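Local atomic coordinates of DspB (Aggregatibacter actinomycetemcomitans, PDB entry 1YHT), a protein that releases biofilms as a glycoside hydrolase of family 20, probably by cleaving beta-linked N-acetylglucosamine units from the polysaccharide of the matrix. Residues Ala61-Leu66 and Leu92-Leu97. Numbering follows the deposited sequence.
Sequences AIESHL and LSYRQL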
ATOM      1  N   ALA A  61      -8.840  -7.756   4.208  1.00  8.02           N
ATOM      2  CA  ALA A  61      -9.765  -8.121   3.151  1.00  8.14           C
ATOM      3  C   ALA A  61      -9.446  -9.411   2.377  1.00  7.84           C
ATOM      4  O   ALA A  61      -9.917  -9.575   1.248  1.00  8.61           O
ATOM      5  CB  ALA A  61      -9.889  -6.969   2.181  1.00  8.14           C
ATOM      6  N   ILE A  62      -8.679 -10.321   2.976  1.00  8.47           N
ATOM      7  CA  ILE A  62      -8.433 -11.648   2.405  1.00  8.19           C
ATOM      8  C   ILE A  62      -8.589 -12.709   3.451  1.00  8.27           C
ATOM      9  O   ILE A  62      -8.483 -12.450   4.637  1.00  8.33           O
ATOM     10  CB  ILE A  62      -7.011 -11.783   1.733  1.00  8.33           C
ATOM     11  CG1 ILE A  62      -5.881 -11.716   2.764  1.00  7.22           C
ATOM     12  CG2 ILE A  62      -6.844 -10.684   0.737  1.00  9.80           C
ATOM     13  CD1 ILE A  62      -4.469 -11.674   2.122  1.00  9.58           C
ATOM     14  N   GLU A  63      -8.793 -13.931   2.976  1.00  8.90           N
ATOM     15  CA  GLU A  63      -8.898 -15.078   3.815  1.00  8.01           C
ATOM     16  C   GLU A  63      -7.589 -15.344   4.577  1.00  8.37           C
ATOM     17  O   GLU A  63      -6.468 -15.058   4.081  1.00  7.93           O
ATOM     18  CB  GLU A  63      -9.296 -16.298   2.977  1.00  8.86           C
ATOM     19  CG  GLU A  63      -9.608 -17.533   3.784  1.00  7.66           C
ATOM     20  CD  GLU A  63     -10.412 -18.609   3.050  1.00  9.60           C
ATOM     21  OE1 GLU A  63     -10.655 -18.544   1.813  1.00  9.26           O
ATOM     22  OE2 GLU A  63     -10.855 -19.503   3.770  1.00  8.21           O
ATOM     23  N   SER A  64      -7.735 -15.939   5.763  1.00  7.78           N
ATOM     24  CA  SER A  64      -6.586 -16.208   6.647  1.00  7.65           C
ATOM     25  C   SER A  64      -6.845 -17.389   7.586  1.00  7.35           C
ATOM     26  O   SER A  64      -7.823 -17.374   8.337  1.00  7.15           O
ATOM     27  CB  SER A  64      -6.264 -15.000   7.526  1.00  8.20           C
ATOM     28  OG  SER A  64      -5.169 -15.292   8.402  1.00  5.85           O
ATOM     29  N   HIS A  65      -5.964 -18.392   7.530  1.00  6.19           N
ATOM     30  CA  HIS A  65      -5.891 -19.420   8.587  1.00  7.58           C
ATOM     31  C   HIS A  65      -5.407 -18.823   9.926  1.00  8.42           C
ATOM     32  O   HIS A  65      -5.994 -19.039  10.962  1.00  7.08           O
ATOM     33  CB  HIS A  65      -4.914 -20.541   8.183  1.00  7.93           C
ATOM     34  CG  HIS A  65      -5.500 -21.604   7.303  1.00  7.33           C
ATOM     35  ND1 HIS A  65      -5.942 -21.359   6.022  1.00  7.74           N
ATOM     36  CD2 HIS A  65      -5.636 -22.940   7.507  1.00  7.04           C
ATOM     37  CE1 HIS A  65      -6.377 -22.497   5.494  1.00 10.57           C
ATOM     38  NE2 HIS A  65      -6.224 -23.471   6.389  1.00  8.14           N
ATOM     39  N   LEU A  66      -4.324 -18.042   9.875  1.00  9.61           N
ATOM     40  CA  LEU A  66      -3.712 -17.504  11.110  1.00 10.77           C
ATOM     41  C   LEU A  66      -4.645 -16.591  11.896  1.00 10.44           C
ATOM     42  O   LEU A  66      -4.670 -16.615  13.147  1.00 10.44           O
ATOM     43  CB  LEU A  66      -2.399 -16.762  10.763  1.00 11.89           C
ATOM     44  CG  LEU A  66      -1.066 -17.520  10.811  1.00 15.91           C
ATOM     45  CD1 LEU A  66      -1.089 -18.734  10.043  1.00 20.75           C
ATOM     46  CD2 LEU A  66       0.045 -16.649  10.274  1.00 17.02           C
ATOM     47  N   LEU A  92     -11.705 -11.652   0.373  1.00  8.42           N
ATOM     48  CA  LEU A  92     -11.512 -12.523  -0.797  1.00  7.61           C
ATOM     49  C   LEU A  92     -11.169 -13.892  -0.306  1.00  7.52           C
ATOM     50  O   LEU A  92     -10.245 -14.050   0.510  1.00  8.38           O
ATOM     51  CB  LEU A  92     -10.396 -11.980  -1.706  1.00  7.62           C
ATOM     52  CG  LEU A  92     -10.717 -10.692  -2.440  1.00  8.00           C
ATOM     53  CD1 LEU A  92      -9.448 -10.049  -3.033  1.00  8.10           C
ATOM     54  CD2 LEU A  92     -11.816 -10.877  -3.509  1.00  8.25           C
ATOM     55  N   SER A  93     -11.863 -14.905  -0.818  1.00  7.71           N
ATOM     56  CA  SER A  93     -11.518 -16.264  -0.507  1.00  7.72           C
ATOM     57  C   SER A  93     -10.222 -16.648  -1.210  1.00  7.72           C
ATOM     58  O   SER A  93      -9.823 -16.029  -2.190  1.00  7.19           O
ATOM     59  CB  SER A  93     -12.626 -17.235  -0.952  1.00  8.26           C
ATOM     60  OG  SER A  93     -12.598 -17.388  -2.361  1.00  8.27           O
ATOM     61  N   TYR A  94      -9.592 -17.711  -0.725  1.00  8.95           N
ATOM     62  CA  TYR A  94      -8.412 -18.260  -1.396  1.00  8.68           C
ATOM     63  C   TYR A  94      -8.689 -18.680  -2.863  1.00  9.91           C
ATOM     64  O   TYR A  94      -7.850 -18.497  -3.723  1.00  9.12           O
ATOM     65  CB  TYR A  94      -7.911 -19.498  -0.678  1.00  9.25           C
ATOM     66  CG  TYR A  94      -7.398 -19.303   0.722  1.00  7.46           C
ATOM     67  CD1 TYR A  94      -6.517 -18.255   1.055  1.00  7.61           C
ATOM     68  CD2 TYR A  94      -7.741 -20.202   1.714  1.00 10.93           C
ATOM     69  CE1 TYR A  94      -6.037 -18.116   2.352  1.00  7.24           C
ATOM     70  CE2 TYR A  94      -7.229 -20.070   3.032  1.00  8.77           C
ATOM     71  CZ  TYR A  94      -6.400 -19.015   3.326  1.00  6.78           C
ATOM     72  OH  TYR A  94      -5.931 -18.924   4.651  1.00  8.44           O
ATOM     73  N   ARG A  95      -9.847 -19.273  -3.123  1.00 10.12           N
ATOM     74  CA  ARG A  95     -10.241 -19.605  -4.507  1.00 11.42           C
ATOM     75  C   ARG A  95     -10.373 -18.377  -5.392  1.00  9.50           C
ATOM     76  O   ARG A  95      -9.863 -18.335  -6.520  1.00  8.64           O
ATOM     77  CB  ARG A  95     -11.533 -20.428  -4.494  1.00 12.57           C
ATOM     78  CG  ARG A  95     -12.193 -20.649  -5.883  1.00 16.15           C
ATOM     79  CD  ARG A  95     -13.194 -21.836  -5.864  1.00 23.03           C
ATOM     80  NE  ARG A  95     -12.869 -22.773  -6.977  1.00 31.66           N
ATOM     81  CZ  ARG A  95     -12.061 -23.839  -6.905  1.00 34.65           C
ATOM     82  NH1 ARG A  95     -11.487 -24.201  -5.749  1.00 36.90           N
ATOM     83  NH2 ARG A  95     -11.847 -24.580  -8.007  1.00 37.32           N
ATOM     84  N   GLN A  96     -11.018 -17.352  -4.861  1.00  8.65           N
ATOM     85  CA  GLN A  96     -11.080 -16.061  -5.522  1.00  8.02           C
ATOM     86  C   GLN A  96      -9.708 -15.459  -5.788  1.00  8.60           C
ATOM     87  O   GLN A  96      -9.435 -14.990  -6.890  1.00  7.05           O
ATOM     88  CB  GLN A  96     -11.931 -15.076  -4.734  1.00  8.09           C
ATOM     89  CG  GLN A  96     -13.392 -15.434  -4.820  1.00  9.66           C
ATOM     90  CD  GLN A  96     -14.279 -14.680  -3.839  1.00  9.62           C
ATOM     91  OE1 GLN A  96     -13.814 -14.126  -2.855  1.00  8.70           O
ATOM     92  NE2 GLN A  96     -15.580 -14.664  -4.125  1.00  6.38           N
ATOM     93  N   LEU A  97      -8.828 -15.506  -4.792  1.00  8.27           N
ATOM     94  CA  LEU A  97      -7.473 -14.994  -4.979  1.00  8.24           C
ATOM     95  C   LEU A  97      -6.685 -15.800  -6.012  1.00  7.70           C
ATOM     96  O   LEU A  97      -5.882 -15.247  -6.748  1.00  7.80           O
ATOM     97  CB  LEU A  97      -6.755 -14.999  -3.658  1.00  8.17           C
ATOM     98  CG  LEU A  97      -7.243 -13.988  -2.617  1.00 10.67           C
ATOM     99  CD1 LEU A  97      -6.933 -14.440  -1.203  1.00  9.89           C
ATOM    100  CD2 LEU A  97      -6.674 -12.612  -2.926  1.00 12.19           C
TER
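E63 lies flat over one face of the Y94 ring: its carboxylate plane is within 5° of the ring plane, and CG stands 3.6 Å from the ring centroid, close to the normal, a CH-pi contact. With CG anti to the backbone N (chi1 -173°) and the chain extended beyond it, OE1, still over the ring face near Y94 CG and CD2, accepts from Y94 N at 2.9 Å, a nearly straight bond (166°) on the anti side of the carboxylate. One side chain thus lies on a face of the ring and also accepts from a backbone N-H of the first helical turn. OE2, the other oxygen, forms a salt bridge with R70.

Y94 OH meets H65 ND1 at 2.8 Å at the imidazole edge, almost linearly. H65 N adds a weak bond to the same oxygen. Next to E63, a single beta bridge pairs I62 with L92, through L92 N to A61 O and E63 N to L92 O, both 2.9 Å. I62 CB rests 4.0 Å from L97 CD1.

S93, at the N-cap, and Q96 form a capping box: Q96 N bonds to S93 OG at 3.0 Å, and S93 N to Q96 OE1 at 2.9 Å. The contact joins the loop after strand 49-53 to the start of helix 94-106, which precedes the parallel strand 110-117 in this family 20 TIM barrel; I170 of helix 154-171 touches Y94 and L97, and helix 32-44 packs against L92.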